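Local coordinates for protein NAD(FAD)-dependent dehydrogenase, NirB-family (N-terminal domain) (Clostridium acetobutylicum, PDB 3KLJ) that catalyses the NADH-dependent reduction of rubredoxin through bound FAD, feeding electrons by way of rubredoxin to the dioxygen-scavenging system of an obligate anaerobe, at residues I277-K282 with E300-P305; N345-A350 with K363-S368; D196-L201 with K308-S313. All coordinates share one frame; numbering follows the deposited sequence.

Contact 1 (I277-K282 with E300-P305); sequences INIANK and EIIPSP. With FAD (flavin-adenine dinucleotide), chain B.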
loop_
_atom_site.group_PDB
_atom_site.type_symbol
_atom_site.label_atom_id
_atom_site.label_comp_id
_atom_site.label_asym_id
_atom_site.label_seq_id
_atom_site.Cartn_x
_atom_site.Cartn_y
_atom_site.Cartn_z
ATOM N N ILE A 277 -4.327 -3.664 -1.031
ATOM C CA ILE A 277 -5.278 -4.349 -0.147
ATOM C C ILE A 277 -5.924 -5.605 -0.744
ATOM O O ILE A 277 -6.120 -6.582 -0.018
ATOM C CB ILE A 277 -6.318 -3.386 0.528
ATOM C CG1 ILE A 277 -6.982 -4.091 1.724
ATOM C CG2 ILE A 277 -7.334 -2.864 -0.477
ATOM C CD1 ILE A 277 -7.448 -3.194 2.815
ATOM N N ASN A 278 -6.224 -5.623 -2.046
ATOM C CA ASN A 278 -6.794 -6.837 -2.629
ATOM C C ASN A 278 -5.817 -8.022 -2.542
ATOM O O ASN A 278 -6.239 -9.164 -2.367
ATOM C CB ASN A 278 -7.345 -6.615 -4.049
ATOM C CG ASN A 278 -6.288 -6.151 -5.035
ATOM O OD1 ASN A 278 -5.154 -5.847 -4.663
ATOM N ND2 ASN A 278 -6.664 -6.090 -6.310
ATOM N N ILE A 279 -4.519 -7.737 -2.626
ATOM C CA ILE A 279 -3.462 -8.743 -2.435
ATOM C C ILE A 279 -3.425 -9.243 -0.985
ATOM O O ILE A 279 -3.266 -10.435 -0.745
ATOM C CB ILE A 279 -2.076 -8.190 -2.867
ATOM C CG1 ILE A 279 -2.105 -7.895 -4.370
ATOM C CG2 ILE A 279 -0.941 -9.167 -2.515
ATOM C CD1 ILE A 279 -0.861 -7.230 -4.929
ATOM N N ALA A 280 -3.566 -8.321 -0.033
ATOM C CA ALA A 280 -3.615 -8.661 1.389
ATOM C C ALA A 280 -4.764 -9.619 1.686
ATOM O O ALA A 280 -4.580 -10.647 2.343
ATOM C CB ALA A 280 -3.734 -7.396 2.239
ATOM N N ASN A 281 -5.949 -9.258 1.214
ATOM C CA ASN A 281 -7.138 -10.085 1.385
ATOM C C ASN A 281 -6.946 -11.481 0.794
ATOM O O ASN A 281 -7.224 -12.487 1.453
ATOM C CB ASN A 281 -8.348 -9.409 0.737
ATOM C CG ASN A 281 -8.751 -8.133 1.445
ATOM O OD1 ASN A 281 -9.214 -7.177 0.814
ATOM N ND2 ASN A 281 -8.571 -8.106 2.763
ATOM N N LYS A 282 -6.459 -11.543 -0.446
ATOM C CA LYS A 282 -6.367 -12.812 -1.159
ATOM C C LYS A 282 -5.196 -13.674 -0.671
ATOM O O LYS A 282 -5.328 -14.897 -0.549
ATOM C CB LYS A 282 -6.268 -12.561 -2.664
ATOM C CG LYS A 282 -7.340 -13.259 -3.498
ATOM C CD LYS A 282 -6.813 -14.574 -4.110
ATOM C CE LYS A 282 -7.540 -15.812 -3.586
ATOM N NZ LYS A 282 -7.397 -15.985 -2.110
ATOM N N GLU A 300 -1.056 -14.361 -9.032
ATOM C CA GLU A 300 -0.927 -12.918 -9.146
ATOM C C GLU A 300 -2.169 -12.326 -9.811
ATOM O O GLU A 300 -2.563 -12.758 -10.885
ATOM C CB GLU A 300 0.324 -12.585 -9.953
ATOM C CG GLU A 300 0.708 -11.124 -9.922
ATOM C CD GLU A 300 1.865 -10.809 -10.847
ATOM O OE1 GLU A 300 2.524 -11.751 -11.342
ATOM O OE2 GLU A 300 2.112 -9.606 -11.077
ATOM N N ILE A 301 -2.782 -11.344 -9.158
ATOM C CA ILE A 301 -4.061 -10.804 -9.611
ATOM C C ILE A 301 -3.898 -9.537 -10.447
ATOM O O ILE A 301 -4.664 -9.287 -11.384
ATOM C CB ILE A 301 -4.960 -10.388 -8.394
ATOM C CG1 ILE A 301 -4.957 -11.439 -7.278
ATOM C CG2 ILE A 301 -6.397 -10.031 -8.854
ATOM C CD1 ILE A 301 -5.335 -10.866 -5.909
ATOM N N ILE A 302 -2.846 -8.786 -10.138
ATOM C CA ILE A 302 -3.008 -7.359 -9.830
ATOM C C ILE A 302 -3.140 -6.285 -10.909
ATOM O O ILE A 302 -2.153 -5.939 -11.573
ATOM C CB ILE A 302 -1.959 -6.905 -8.787
ATOM C CG1 ILE A 302 -1.557 -8.097 -7.920
ATOM C CG2 ILE A 302 -2.513 -5.751 -7.953
ATOM C CD1 ILE A 302 -2.722 -8.672 -7.090
ATOM N N PRO A 303 -4.372 -5.746 -11.055
ATOM C CA PRO A 303 -4.588 -4.397 -11.563
ATOM C C PRO A 303 -4.741 -3.439 -10.373
ATOM O O PRO A 303 -4.943 -3.881 -9.234
ATOM C CB PRO A 303 -5.910 -4.522 -12.331
ATOM C CG PRO A 303 -6.579 -5.791 -11.809
ATOM C CD PRO A 303 -5.652 -6.445 -10.829
ATOM N N SER A 304 -4.712 -2.144 -10.654
ATOM C CA SER A 304 -5.003 -1.120 -9.645
ATOM C C SER A 304 -5.329 0.204 -10.325
ATOM O O SER A 304 -4.433 0.869 -10.863
ATOM C CB SER A 304 -3.857 -0.965 -8.626
ATOM O OG SER A 304 -2.702 -0.381 -9.206
ATOM N N PRO A 305 -6.624 0.572 -10.351
ATOM C CA PRO A 305 -6.935 1.907 -10.841
ATOM C C PRO A 305 -6.658 2.920 -9.743
ATOM O O PRO A 305 -7.334 2.939 -8.714
ATOM C CB PRO A 305 -8.435 1.841 -11.171
ATOM C CG PRO A 305 -8.806 0.383 -11.093
ATOM C CD PRO A 305 -7.840 -0.229 -10.131
HETATM P PA FAD B . -1.345 -3.962 7.669
HETATM O O1A FAD B . -0.180 -3.027 7.859
HETATM O O2A FAD B . -2.597 -3.252 7.213
HETATM O O5B FAD B . -1.625 -4.750 9.028
HETATM C C5B FAD B . -0.569 -5.372 9.739
HETATM C C4B FAD B . -0.844 -5.274 11.239
HETATM O O4B FAD B . 0.149 -6.005 11.957
HETATM C C3B FAD B . -0.760 -3.829 11.724
HETATM O O3B FAD B . -1.926 -3.520 12.469
HETATM C C2B FAD B . 0.482 -3.775 12.594
HETATM O O2B FAD B . 0.325 -2.925 13.708
HETATM C C1B FAD B . 0.631 -5.223 13.036
HETATM N N9A FAD B . 2.014 -5.596 13.387
HETATM C C8A FAD B . 3.173 -5.149 12.811
HETATM N N7A FAD B . 4.219 -5.745 13.430
HETATM C C5A FAD B . 3.749 -6.569 14.388
HETATM C C6A FAD B . 4.387 -7.401 15.309
HETATM N N6A FAD B . 5.697 -7.277 15.528
HETATM N N1A FAD B . 3.614 -8.136 16.191
HETATM C C2A FAD B . 2.235 -8.050 16.164
HETATM N N3A FAD B . 1.613 -7.214 15.256
HETATM C C4A FAD B . 2.360 -6.486 14.375
HETATM N N1 FAD B . -3.950 -0.154 -0.809
HETATM C C2 FAD B . -4.663 -0.224 -1.987
HETATM O O2 FAD B . -4.689 -1.271 -2.611
HETATM N N3 FAD B . -5.371 0.865 -2.454
HETATM C C4 FAD B . -5.355 2.044 -1.748
HETATM O O4 FAD B . -5.986 3.004 -2.200
HETATM C C4X FAD B . -4.623 2.137 -0.555
HETATM N N5 FAD B . -4.599 3.313 0.180
HETATM C C5X FAD B . -3.879 3.393 1.357
HETATM C C6 FAD B . -3.854 4.586 2.092
HETATM C C7 FAD B . -3.128 4.648 3.292
HETATM C C7M FAD B . -3.097 5.923 4.082
HETATM C C8 FAD B . -2.424 3.531 3.744
HETATM C C8M FAD B . -1.629 3.571 5.025
HETATM C C9 FAD B . -2.449 2.354 3.006
HETATM C C9A FAD B . -3.178 2.277 1.816
HETATM N N10 FAD B . -3.204 1.091 1.086
HETATM C C10 FAD B . -3.924 1.022 -0.092
HETATM C "C1'" FAD B . -2.436 -0.099 1.559
HETATM C "C2'" FAD B . -3.300 -1.100 2.296
HETATM O "O2'" FAD B . -3.770 -0.493 3.483
HETATM C "C3'" FAD B . -2.425 -2.295 2.617
HETATM O "O3'" FAD B . -2.057 -2.948 1.416
HETATM C "C4'" FAD B . -3.103 -3.308 3.524
HETATM O "O4'" FAD B . -3.528 -2.689 4.732
HETATM C "C5'" FAD B . -2.092 -4.394 3.869
HETATM O "O5'" FAD B . -2.673 -5.208 4.855
HETATM P P FAD B . -1.746 -6.105 5.783
HETATM O O1P FAD B . -2.631 -6.921 6.710
HETATM O O2P FAD B . -0.782 -6.927 4.962
HETATM O O3P FAD B . -0.833 -5.064 6.613
#
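Ile301 sends its CD1 methyl onto the start of the Lys282 side chain, 3.8 Å from Lys282 CB. The methyl also sits 4.0 Å from Asn278 O, the carbonyl one helical turn earlier, which already accepts the backbone N of Lys282. Ile301 CG1 stands opposite its own carbonyl carbon (chi1 -44°), and from there the branch runs across the lysine at a slant. Lys282 CG takes part as well, 3.9 Å from Ile301 CD1; beyond CG the bent chain leads away, and NZ forms a salt bridge with Glu285. Ile302 comes next and meets Ile279 at about a right angle, branch across branch; the modelled spacing of these two side chains is too short to be trusted, so only the pairing is sound. Helix 277-291, on which this loop leans, belongs to the FAD-binding domain of the glutathione reductase fold. Its first turn faces the flavin: Ile277 N donates to FAD O2 at 2.9 Å and 162°, an arrangement consistent with a helix amino end stabilising negative charge at the N1-C2 side of the reduced ring. Further along, Ala280 CB touches FAD O5' at 3.6 Å, on the side of the helix turned from the loop. At Pro303 the loop heads into the C-terminal domain; in one of its two conformers Asn278 points ND2 at Pro303 O without bonding to it, a doubtful approach.

Contact 2 (N345-A350 with K363-S368); sequences NKIDAA and KKAIDS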
loop_
_atom_site.group_PDB
_atom_site.type_symbol
_atom_site.label_atom_id
_atom_site.label_comp_id
_atom_site.label_asym_id
_atom_site.label_seq_id
_atom_site.Cartn_x
_atom_site.Cartn_y
_atom_site.Cartn_z
ATOM N N ASN A 345 7.052 -4.711 -31.494
ATOM C CA ASN A 345 5.656 -4.609 -31.905
ATOM C C ASN A 345 4.693 -4.921 -30.758
ATOM O O ASN A 345 3.523 -5.262 -30.967
ATOM C CB ASN A 345 5.395 -5.471 -33.142
ATOM C CG ASN A 345 6.165 -4.984 -34.352
ATOM O OD1 ASN A 345 7.392 -4.897 -34.325
ATOM N ND2 ASN A 345 5.448 -4.652 -35.419
ATOM N N LYS A 346 5.197 -4.762 -29.537
ATOM C CA LYS A 346 4.424 -5.011 -28.332
ATOM C C LYS A 346 4.359 -3.746 -27.490
ATOM O O LYS A 346 5.290 -2.946 -27.500
ATOM C CB LYS A 346 5.051 -6.158 -27.533
ATOM C CG LYS A 346 5.232 -7.434 -28.354
ATOM C CD LYS A 346 5.339 -8.668 -27.484
ATOM C CE LYS A 346 5.070 -9.921 -28.301
ATOM N NZ LYS A 346 4.942 -11.136 -27.453
ATOM N N ILE A 347 3.248 -3.551 -26.785
ATOM C CA ILE A 347 3.178 -2.478 -25.805
ATOM C C ILE A 347 3.805 -3.002 -24.511
ATOM O O ILE A 347 3.331 -3.991 -23.938
ATOM C CB ILE A 347 1.739 -1.981 -25.564
ATOM C CG1 ILE A 347 1.082 -1.558 -26.882
ATOM C CG2 ILE A 347 1.737 -0.830 -24.562
ATOM C CD1 ILE A 347 -0.389 -1.214 -26.752
ATOM N N ASP A 348 4.885 -2.351 -24.085
ATOM C CA ASP A 348 5.630 -2.743 -22.890
ATOM C C ASP A 348 5.166 -1.976 -21.657
ATOM O O ASP A 348 5.191 -2.503 -20.545
ATOM C CB ASP A 348 7.132 -2.507 -23.098
ATOM C CG ASP A 348 7.981 -3.037 -21.945
ATOM O OD1 ASP A 348 7.946 -4.253 -21.688
ATOM O OD2 ASP A 348 8.688 -2.238 -21.300
ATOM N N ALA A 349 4.759 -0.728 -21.856
ATOM C CA ALA A 349 4.326 0.124 -20.754
ATOM C C ALA A 349 3.406 1.218 -21.250
ATOM O O ALA A 349 3.529 1.690 -22.386
ATOM C CB ALA A 349 5.518 0.727 -20.030
ATOM N N ALA A 350 2.471 1.606 -20.392
ATOM C CA ALA A 350 1.511 2.648 -20.722
ATOM C C ALA A 350 0.930 3.257 -19.465
ATOM O O ALA A 350 0.785 2.572 -18.439
ATOM C CB ALA A 350 0.398 2.088 -21.583
ATOM N N LYS A 363 -3.774 -1.846 -20.640
ATOM C CA LYS A 363 -3.413 -2.825 -19.609
ATOM C C LYS A 363 -3.551 -4.254 -20.129
ATOM O O LYS A 363 -2.614 -5.055 -20.023
ATOM C CB LYS A 363 -4.324 -2.641 -18.392
ATOM C CG LYS A 363 -3.770 -3.160 -17.062
ATOM C CD LYS A 363 -4.845 -3.813 -16.169
ATOM C CE LYS A 363 -6.130 -2.983 -16.014
ATOM N NZ LYS A 363 -7.229 -3.774 -15.342
ATOM N N LYS A 364 -4.722 -4.558 -20.692
ATOM C CA LYS A 364 -5.020 -5.886 -21.234
ATOM C C LYS A 364 -4.048 -6.251 -22.356
ATOM O O LYS A 364 -3.488 -7.348 -22.361
ATOM C CB LYS A 364 -6.471 -5.961 -21.729
ATOM C CG LYS A 364 -7.503 -6.258 -20.635
ATOM C CD LYS A 364 -8.931 -6.208 -21.175
ATOM C CE LYS A 364 -9.913 -6.975 -20.299
ATOM N NZ LYS A 364 -10.109 -6.356 -18.954
ATOM N N ALA A 365 -3.844 -5.317 -23.286
ATOM C CA ALA A 365 -2.876 -5.474 -24.376
ATOM C C ALA A 365 -1.464 -5.786 -23.873
ATOM O O ALA A 365 -0.816 -6.703 -24.379
ATOM C CB ALA A 365 -2.861 -4.234 -25.257
ATOM N N ILE A 366 -0.994 -5.012 -22.891
ATOM C CA ILE A 366 0.299 -5.259 -22.243
ATOM C C ILE A 366 0.324 -6.639 -21.579
ATOM O O ILE A 366 1.208 -7.455 -21.866
ATOM C CB ILE A 366 0.633 -4.164 -21.202
ATOM C CG1 ILE A 366 0.907 -2.833 -21.912
ATOM C CG2 ILE A 366 1.838 -4.568 -20.347
ATOM C CD1 ILE A 366 0.733 -1.614 -21.046
ATOM N N ASP A 367 -0.655 -6.888 -20.706
ATOM C CA ASP A 367 -0.734 -8.134 -19.930
ATOM C C ASP A 367 -0.831 -9.374 -20.808
ATOM O O ASP A 367 -0.146 -10.363 -20.555
ATOM C CB ASP A 367 -1.906 -8.098 -18.942
ATOM C CG ASP A 367 -1.624 -7.236 -17.719
ATOM O OD1 ASP A 367 -0.515 -6.659 -17.604
ATOM O OD2 ASP A 367 -2.524 -7.133 -16.857
ATOM N N SER A 368 -1.675 -9.314 -21.839
ATOM C CA SER A 368 -1.848 -10.431 -22.780
ATOM C C SER A 368 -0.732 -10.477 -23.826
ATOM O O SER A 368 -0.673 -11.404 -24.633
ATOM C CB SER A 368 -3.213 -10.354 -23.474
ATOM O OG SER A 368 -3.295 -9.193 -24.293
HETATM O O HOH W 1 1.097 -5.624 -26.106
#
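Ile347 and Ile366 join the middle strand of the antiparallel sheet of the C-terminal domain, 346-353, to helix 356-367, which covers one face of that sheet. The local axes pass 7.5 Å apart at 119°. The two isoleucines cross at about a right angle, and Ile347 CG2 presses on Ile366 CG1 at 3.4 Å, closer than usual carbon contact. That same CG1 lies 3.4 Å from Ile347 O, so the helix residue rests on backbone as well as on side chain. With CG1 swung to the side of its backbone N (chi1 -69°) and chi2 extended, Ile366 reaches obliquely toward Ala350, bringing CD1 to 3.8 Å from Ala350 CB. At the other end of the patch, Ile347 CD1 meets Ala365 CB at 4.2 Å. Asp348 and Ala349, between the two inward-pointing strand residues, both face Met341 in a classic beta bulge. Asp348 directs its CB away from the helix, and its carboxylate is bound by Asn323 and Lys343. A water bridges the backbones beside the apolar patch: it accepts from Ile347 N at 3.1 Å and donates to Ala365 O at 2.8 Å.

Contact 3 (D196-L201 with K308-S313); sequences DKLDRL and KVSGIS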
loop_
_atom_site.group_PDB
_atom_site.type_symbol
_atom_site.label_atom_id
_atom_site.label_comp_id
_atom_site.label_asym_id
_atom_site.label_seq_id
_atom_site.Cartn_x
_atom_site.Cartn_y
_atom_site.Cartn_z
ATOM N N ASP A 196 -0.451 20.142 -13.277
ATOM C CA ASP A 196 -1.314 21.226 -13.778
ATOM C C ASP A 196 -2.758 21.048 -13.321
ATOM O O ASP A 196 -3.372 21.973 -12.785
ATOM C CB ASP A 196 -1.236 21.320 -15.313
ATOM C CG ASP A 196 -2.443 22.038 -15.940
ATOM O OD1 ASP A 196 -2.822 23.134 -15.480
ATOM O OD2 ASP A 196 -3.006 21.505 -16.918
ATOM N N LYS A 197 -3.301 19.856 -13.549
ATOM C CA LYS A 197 -4.671 19.542 -13.161
ATOM C C LYS A 197 -4.878 19.673 -11.642
ATOM O O LYS A 197 -5.916 20.164 -11.182
ATOM C CB LYS A 197 -5.041 18.125 -13.609
ATOM C CG LYS A 197 -5.235 17.933 -15.109
ATOM C CD LYS A 197 -6.387 18.772 -15.652
ATOM C CE LYS A 197 -6.668 18.436 -17.091
ATOM N NZ LYS A 197 -7.293 19.592 -17.797
ATOM N N LEU A 198 -3.884 19.235 -10.875
ATOM C CA LEU A 198 -3.918 19.387 -9.430
ATOM C C LEU A 198 -3.749 20.837 -8.971
ATOM O O LEU A 198 -4.379 21.245 -7.996
ATOM C CB LEU A 198 -2.894 18.461 -8.757
ATOM C CG LEU A 198 -3.180 16.962 -8.876
ATOM C CD1 LEU A 198 -2.019 16.120 -8.334
ATOM C CD2 LEU A 198 -4.478 16.599 -8.161
ATOM N N ASP A 199 -2.925 21.606 -9.690
ATOM C CA ASP A 199 -2.601 22.986 -9.332
ATOM C C ASP A 199 -3.773 23.930 -9.565
ATOM O O ASP A 199 -3.986 24.862 -8.786
ATOM C CB ASP A 199 -1.379 23.494 -10.114
ATOM C CG ASP A 199 -0.754 24.749 -9.492
ATOM O OD1 ASP A 199 -0.370 24.700 -8.302
ATOM O OD2 ASP A 199 -0.635 25.779 -10.195
ATOM N N ARG A 200 -4.522 23.706 -10.645
ATOM C CA ARG A 200 -5.720 24.506 -10.887
ATOM C C ARG A 200 -6.883 24.064 -9.979
ATOM O O ARG A 200 -7.876 24.784 -9.841
ATOM C CB ARG A 200 -6.093 24.552 -12.382
ATOM C CG ARG A 200 -6.819 23.333 -12.960
ATOM C CD ARG A 200 -6.878 23.415 -14.494
ATOM N NE ARG A 200 -6.784 24.799 -14.958
ATOM C CZ ARG A 200 -7.774 25.492 -15.519
ATOM N NH1 ARG A 200 -8.963 24.934 -15.726
ATOM N NH2 ARG A 200 -7.570 26.746 -15.896
ATOM N N LEU A 201 -6.731 22.900 -9.347
ATOM C CA LEU A 201 -7.673 22.425 -8.327
ATOM C C LEU A 201 -7.271 22.836 -6.909
ATOM O O LEU A 201 -7.854 22.367 -5.928
ATOM C CB LEU A 201 -7.832 20.905 -8.401
ATOM C CG LEU A 201 -9.054 20.314 -9.118
ATOM C CD1 LEU A 201 -9.683 21.240 -10.175
ATOM C CD2 LEU A 201 -8.694 18.962 -9.719
ATOM N N LYS A 308 -7.738 8.077 -6.146
ATOM C CA LYS A 308 -9.035 8.624 -5.783
ATOM C C LYS A 308 -8.942 10.137 -5.562
ATOM O O LYS A 308 -9.730 10.704 -4.796
ATOM C CB LYS A 308 -9.582 7.916 -4.535
ATOM C CG LYS A 308 -9.581 6.388 -4.605
ATOM C CD LYS A 308 -9.417 5.799 -3.211
ATOM C CE LYS A 308 -9.283 4.285 -3.239
ATOM N NZ LYS A 308 -9.177 3.740 -1.849
ATOM N N VAL A 309 -7.997 10.795 -6.241
ATOM C CA VAL A 309 -7.691 12.200 -5.927
ATOM C C VAL A 309 -8.352 13.213 -6.848
ATOM O O VAL A 309 -8.314 13.077 -8.072
ATOM C CB VAL A 309 -6.171 12.492 -5.803
ATOM C CG1 VAL A 309 -5.589 13.029 -7.108
ATOM C CG2 VAL A 309 -5.912 13.464 -4.646
ATOM N N SER A 310 -8.961 14.218 -6.218
ATOM C CA SER A 310 -9.536 15.389 -6.881
ATOM C C SER A 310 -10.362 15.061 -8.124
ATOM O O SER A 310 -10.537 15.904 -9.007
ATOM C CB SER A 310 -8.429 16.397 -7.205
ATOM O OG SER A 310 -7.724 16.763 -6.031
ATOM N N GLY A 311 -10.874 13.830 -8.171
ATOM C CA GLY A 311 -11.653 13.339 -9.298
ATOM C C GLY A 311 -10.845 13.207 -10.572
ATOM O O GLY A 311 -11.398 13.345 -11.658
ATOM N N ILE A 312 -9.538 12.957 -10.431
ATOM C CA ILE A 312 -8.627 12.712 -11.563
ATOM C C ILE A 312 -8.093 11.282 -11.496
ATOM O O ILE A 312 -7.435 10.899 -10.521
ATOM C CB ILE A 312 -7.427 13.692 -11.600
ATOM C CG1 ILE A 312 -7.903 15.144 -11.506
ATOM C CG2 ILE A 312 -6.614 13.485 -12.879
ATOM C CD1 ILE A 312 -6.784 16.149 -11.389
ATOM N N SER A 313 -8.368 10.509 -12.539
ATOM C CA SER A 313 -8.134 9.070 -12.520
ATOM C C SER A 313 -6.880 8.683 -13.283
ATOM O O SER A 313 -6.611 9.235 -14.355
ATOM C CB SER A 313 -9.325 8.365 -13.154
ATOM O OG SER A 313 -9.469 8.767 -14.507
#
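Val309 O accepts the backbone N of Ile312 at 2.7 Å and closes the type I' turn that presents both residues to helix 188-199. Ser310 and Gly311 occupy the two corners, each with positive phi, and the turn joins strands 306-309 and 312-317 in a tight beta hairpin at the edge of the C-terminal sheet. The helix lies in the NADH-binding domain, where it follows strand 172-175 and precedes 204-206 in the chain, so the hairpin tip docks one domain on another. Ile312 buries the most surface of the residues here. Its CD1 abuts Lys197 CB at 3.4 Å, tighter than normal carbon contact, and is also 3.8 Å from Leu201 CD2 and 4.0 Å from Leu198 CD2. This places the methyl among Lys197 and Leu198 of the last helical turn and Leu201 just beyond it. An extended chi2 (174°) carries CD1 back along the line of the strand, past the hairpin tip and onto the helix. Leu198 CD2 works on the other flank, 3.9 Å from Val309 CG1, and these two side chains cross at about a right angle. Ile159 of helix 156-168 packs against both and extends the apolar patch. Leu201 CD2 covers the turn itself, 3.6 Å from Ser310 CB. The polar ends lead elsewhere: Lys197 bends at chi2 and gives NZ to Glu334 O, while Ser310 OG has a weak bond to Gln163. Just before the turn, Lys308 N is hydrogen-bonded to Glu160, and Lys308 NZ makes a weak hydrogen bond to FAD O4. Between helix end and hairpin the adhesion is apolar, while polar bonds at its margin, such as Lys308 N to Glu160, add the direction that methyl packing lacks.

In the fold
Contact 2 is buried within the C-terminal domain, contact 3 is partly buried between that domain and the NADH-binding domain, and contact 1 lies at the surface where the chain leaves the FAD-binding domain. All three rely on aliphatic side chains, but contact 2 adds a water between backbones, while contact 1 has FAD at the amino end of its helix. Contacts 2 and 3 reach the same antiparallel sheet through neighbouring strands 346-353 and 312-317, although their nearest atoms stay about 11 Å apart. Contacts 1 and 2 do touch, with Pro303 CB 3.4 Å from Lys363 NZ. Segments 300-305 and 308-313 almost adjoin in sequence, and contact 1 is nested inside the loop closed by contact 3.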